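Local coordinates for conserved protein (Methanosarcina mazei, PDB 4DPO) that is of unknown function but is probably a small enzyme related to the antibiotic biosynthesis monooxygenases, at residues A30-K35 and Q40-L45; L54-C59 and I90-F95. One frame throughout, in Å; residues are numbered along the deposited sequence.

Interaction 1: A30-K35 and Q40-L45; sequences AKNQVK and QEFMNL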
# COMPACT_ATOMS: atom_id res chain seq x y z
N ALA A 30 5.53 0.39 -3.72
CA ALA A 30 6.43 0.60 -4.84
C ALA A 30 5.79 0.24 -6.18
O ALA A 30 5.86 -0.89 -6.61
CB ALA A 30 7.77 -0.16 -4.62
N LYS A 31 5.19 1.23 -6.84
CA LYS A 31 4.41 0.91 -8.03
C LYS A 31 5.21 0.89 -9.36
O LYS A 31 5.85 1.86 -9.74
CB LYS A 31 3.24 1.87 -8.10
CG LYS A 31 2.46 1.86 -9.38
CD LYS A 31 1.19 2.56 -9.05
CE LYS A 31 0.65 3.36 -10.19
NZ LYS A 31 -0.23 4.38 -9.54
N ASN A 32 5.19 -0.23 -10.04
CA ASN A 32 5.92 -0.32 -11.27
C ASN A 32 5.02 -0.35 -12.50
O ASN A 32 3.91 -0.95 -12.48
CB ASN A 32 6.71 -1.60 -11.26
CG ASN A 32 7.73 -1.62 -10.19
OD1 ASN A 32 7.59 -2.29 -9.14
ND2 ASN A 32 8.78 -0.88 -10.43
N GLN A 33 5.48 0.28 -13.59
CA GLN A 33 4.84 0.03 -14.88
C GLN A 33 5.76 -0.73 -15.80
O GLN A 33 6.89 -0.31 -16.05
CB GLN A 33 4.34 1.29 -15.54
CG GLN A 33 3.47 0.96 -16.74
CD GLN A 33 2.98 2.20 -17.42
OE1 GLN A 33 2.64 3.17 -16.76
NE2 GLN A 33 2.96 2.20 -18.75
N VAL A 34 5.27 -1.85 -16.28
CA VAL A 34 6.12 -2.85 -16.91
C VAL A 34 5.94 -2.92 -18.46
O VAL A 34 4.84 -2.68 -19.00
CB VAL A 34 5.98 -4.24 -16.14
CG1 VAL A 34 6.83 -5.32 -16.75
CG2 VAL A 34 6.39 -4.09 -14.68
N LYS A 35 7.05 -3.19 -19.15
CA LYS A 35 7.01 -3.46 -20.59
C LYS A 35 6.31 -4.83 -20.78
O LYS A 35 6.82 -5.85 -20.26
CB LYS A 35 8.45 -3.53 -21.17
CG LYS A 35 9.21 -2.19 -21.34
CD LYS A 35 10.63 -2.50 -21.81
CE LYS A 35 11.64 -1.45 -21.37
NZ LYS A 35 11.95 -0.45 -22.42
N GLN A 40 7.16 -11.66 -17.80
CA GLN A 40 7.70 -12.93 -17.30
C GLN A 40 9.06 -12.75 -16.65
O GLN A 40 9.29 -13.33 -15.58
CB GLN A 40 7.73 -14.06 -18.37
N GLU A 41 9.95 -11.95 -17.27
CA GLU A 41 11.32 -11.71 -16.71
C GLU A 41 11.31 -10.90 -15.40
O GLU A 41 12.13 -11.13 -14.50
CB GLU A 41 12.26 -11.05 -17.74
N PHE A 42 10.38 -9.96 -15.32
CA PHE A 42 10.17 -9.18 -14.15
C PHE A 42 9.75 -10.09 -13.03
O PHE A 42 10.42 -10.13 -11.99
CB PHE A 42 9.08 -8.19 -14.41
CG PHE A 42 8.83 -7.27 -13.28
CD1 PHE A 42 7.77 -7.49 -12.40
CD2 PHE A 42 9.64 -6.17 -13.06
CE1 PHE A 42 7.52 -6.62 -11.32
CE2 PHE A 42 9.40 -5.29 -11.99
CZ PHE A 42 8.34 -5.51 -11.13
N MSE A 43 8.66 -10.83 -13.24
CA MSE A 43 8.21 -11.85 -12.25
C MSE A 43 9.29 -12.79 -11.80
O MSE A 43 9.39 -13.02 -10.60
CB MSE A 43 7.04 -12.69 -12.74
CG MSE A 43 5.78 -11.88 -13.10
SE MSE A 43 5.10 -10.88 -11.57
CE MSE A 43 3.34 -10.52 -12.37
N ASN A 44 10.12 -13.33 -12.70
CA ASN A 44 11.17 -14.24 -12.24
C ASN A 44 12.15 -13.54 -11.35
O ASN A 44 12.73 -14.15 -10.46
CB ASN A 44 11.89 -14.93 -13.41
CG ASN A 44 10.92 -15.64 -14.35
OD1 ASN A 44 9.98 -16.32 -13.89
ND2 ASN A 44 11.10 -15.44 -15.66
N LEU A 45 12.34 -12.24 -11.58
CA LEU A 45 13.26 -11.47 -10.71
C LEU A 45 12.69 -11.17 -9.32
O LEU A 45 13.40 -11.34 -8.32
CB LEU A 45 13.77 -10.20 -11.40
CG LEU A 45 14.72 -10.46 -12.58
CD1 LEU A 45 14.78 -9.24 -13.48
CD2 LEU A 45 16.09 -10.94 -12.06
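Val34 sets its CG2 methyl squarely over the ring of Phe42, 4.0 Å from the ring centroid and 4° off the normal, which makes this a CH-pi contact. The nearest single ring atom is CD2, 4.2 Å from Val34 CG2, so the methyl sits over the centre and not over the rim. Asn32, two residues back along the chain and likewise turned toward the helix, meets the same ring at its edge: the end of its amide lies near the ring plane beside CZ, with CG of Asn32 4.0 Å from CZ of Phe42. Amide and ring planes are 64° apart, and no hydrogen bond joins the two segments.

The ring gets there because CG of Phe42 stands anti to the backbone N (chi1 -177°), carrying the side chain out from the helix toward the strand. In Val34 it is CG2 that lies anti to the carbonyl carbon, and this branch is the one delivered to the ring face.

All three touching residues are buried. Backbone hydrogen bonds link Asn32 to Leu74 of the adjacent strand 73-80 and Val34 to Glu72 just before that strand, while Phe42 also packs on Leu102 of helix 93-104. The contact thus joins strand 26-33 and its exit to the start of helix 39-54, which lies against one face of the antiparallel sheet.

Interaction 2: L54-C59 and I90-F95; sequences LKEEGC and IRSDHF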
# COMPACT_ATOMS: atom_id res chain seq x y z
N LEU A 54 12.17 -11.91 2.41
CA LEU A 54 11.36 -12.47 3.49
C LEU A 54 12.24 -13.02 4.61
O LEU A 54 11.76 -13.11 5.75
CB LEU A 54 10.43 -13.58 3.03
CG LEU A 54 9.14 -13.10 2.40
CD1 LEU A 54 8.29 -14.28 1.89
CD2 LEU A 54 8.34 -12.15 3.31
N LYS A 55 13.50 -13.38 4.31
CA LYS A 55 14.39 -13.97 5.33
C LYS A 55 15.09 -12.92 6.19
O LYS A 55 15.76 -13.28 7.15
CB LYS A 55 15.39 -15.01 4.75
N GLU A 56 14.92 -11.63 5.89
CA GLU A 56 15.64 -10.57 6.61
C GLU A 56 15.00 -10.25 7.92
O GLU A 56 13.79 -10.41 8.07
CB GLU A 56 15.64 -9.28 5.82
CG GLU A 56 16.26 -9.38 4.48
CD GLU A 56 16.56 -8.00 3.87
OE1 GLU A 56 17.03 -7.10 4.64
OE2 GLU A 56 16.34 -7.86 2.63
N GLU A 57 15.80 -9.77 8.87
CA GLU A 57 15.27 -9.22 10.14
C GLU A 57 14.50 -7.90 9.87
O GLU A 57 15.03 -6.95 9.25
CB GLU A 57 16.39 -9.04 11.21
N GLY A 58 13.25 -7.87 10.29
CA GLY A 58 12.40 -6.67 10.12
C GLY A 58 11.37 -6.79 9.02
O GLY A 58 10.36 -6.08 8.99
N CYS A 59 11.58 -7.72 8.12
CA CYS A 59 10.54 -7.85 7.13
C CYS A 59 9.27 -8.46 7.70
O CYS A 59 9.26 -9.67 8.00
CB CYS A 59 11.03 -8.60 5.89
SG CYS A 59 9.80 -8.71 4.64
N ILE A 90 17.59 -1.97 1.50
CA ILE A 90 18.12 -1.34 0.28
C ILE A 90 19.66 -1.37 0.19
O ILE A 90 20.23 -1.22 -0.89
CB ILE A 90 17.53 0.08 0.04
CG1 ILE A 90 18.14 1.13 0.97
CG2 ILE A 90 16.04 0.08 0.25
N ARG A 91 20.32 -1.59 1.33
CA ARG A 91 21.78 -1.76 1.39
C ARG A 91 22.14 -3.27 1.29
O ARG A 91 23.31 -3.65 1.34
CB ARG A 91 22.37 -1.11 2.66
N SER A 92 21.15 -4.14 1.14
CA SER A 92 21.45 -5.58 1.09
C SER A 92 22.00 -6.05 -0.30
O SER A 92 21.75 -5.43 -1.35
CB SER A 92 20.24 -6.40 1.52
OG SER A 92 19.39 -6.64 0.42
N ASP A 93 22.73 -7.17 -0.28
CA ASP A 93 23.28 -7.77 -1.48
C ASP A 93 22.24 -8.11 -2.54
O ASP A 93 22.42 -7.78 -3.71
CB ASP A 93 24.06 -9.03 -1.09
CG ASP A 93 25.39 -8.70 -0.36
OD1 ASP A 93 25.76 -7.49 -0.30
OD2 ASP A 93 26.06 -9.64 0.14
N HIS A 94 21.16 -8.77 -2.16
CA HIS A 94 20.15 -9.17 -3.15
C HIS A 94 19.46 -7.92 -3.75
O HIS A 94 19.25 -7.81 -4.97
CB HIS A 94 19.12 -10.23 -2.61
CG HIS A 94 18.47 -9.86 -1.31
ND1 HIS A 94 19.10 -10.00 -0.09
CD2 HIS A 94 17.23 -9.37 -1.03
CE1 HIS A 94 18.30 -9.58 0.88
NE2 HIS A 94 17.16 -9.20 0.33
N PHE A 95 19.14 -6.97 -2.88
CA PHE A 95 18.52 -5.80 -3.38
C PHE A 95 19.47 -5.23 -4.41
O PHE A 95 19.07 -5.00 -5.57
CB PHE A 95 18.25 -4.77 -2.29
CG PHE A 95 17.63 -3.56 -2.83
CD1 PHE A 95 16.27 -3.57 -3.22
CD2 PHE A 95 18.38 -2.42 -3.08
CE1 PHE A 95 15.66 -2.44 -3.79
CE2 PHE A 95 17.79 -1.29 -3.65
CZ PHE A 95 16.42 -1.29 -3.99
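The imidazole of His94 meets the carboxylate of Glu56 at its edge, while Ser92 OG lies over one of its faces, 3.2 Å above the plane and displaced toward the rim. The carboxylate carbon of Glu56 is in the plane of the ring, but the carboxylate itself is turned almost perpendicular to it, the two planes standing 86° apart. Through this edge His94 NE2 donates a weak hydrogen bond to Glu56 OE2, 2.8 Å long and bent to 128° at the hydrogen. The bend brings the ring carbon close as well, CE1 of His94 lying 3.1 Å from OE2 of Glu56.

The two side chains approach from opposite directions. Glu56 extends beyond CG from the loop, whereas His94 has its CG between the backbone N and the carbonyl carbon (chi1 52°), which folds the imidazole back over Ser92 at the helix start. Ser92 is the N-cap of helix 93-104: its OG accepts a weak bond from Phe95 N at 3.3 Å and is also hydrogen-bonded to His89 O. Leu49, Glu52 and Thr53 of helix 39-54 pack against His94.

Glu56 OE2 has a stronger partner in ND1 of His89, so one carboxylate oxygen is shared by two imidazoles. Such sharing would be expected to stabilise the carboxylate as an anion and could favour protonation of the histidines, linking the loop to the turn between two helices by polar contacts.

Interactions 1 and 2 follow one another along the chain, and helix 39-54 runs between them: its first turns supply Phe42 to interaction 1, and the loop leaving its end supplies Glu56 to interaction 2. Helix 93-104 connects them too, with Leu102 packing on Phe42 and His94 near its start reaching Glu56. The contact centres are 19 Å apart and their nearest atoms about 8 Å apart, so they do not touch. Their character differs, interaction 1 being buried and apolar in the main, interaction 2 polar and near the surface. Interaction 1 joins the helical layer to strand 26-33, and interaction 2 joins the loop after helix 39-54 to the start of helix 93-104, in keeping with the ferredoxin-like fold of this family.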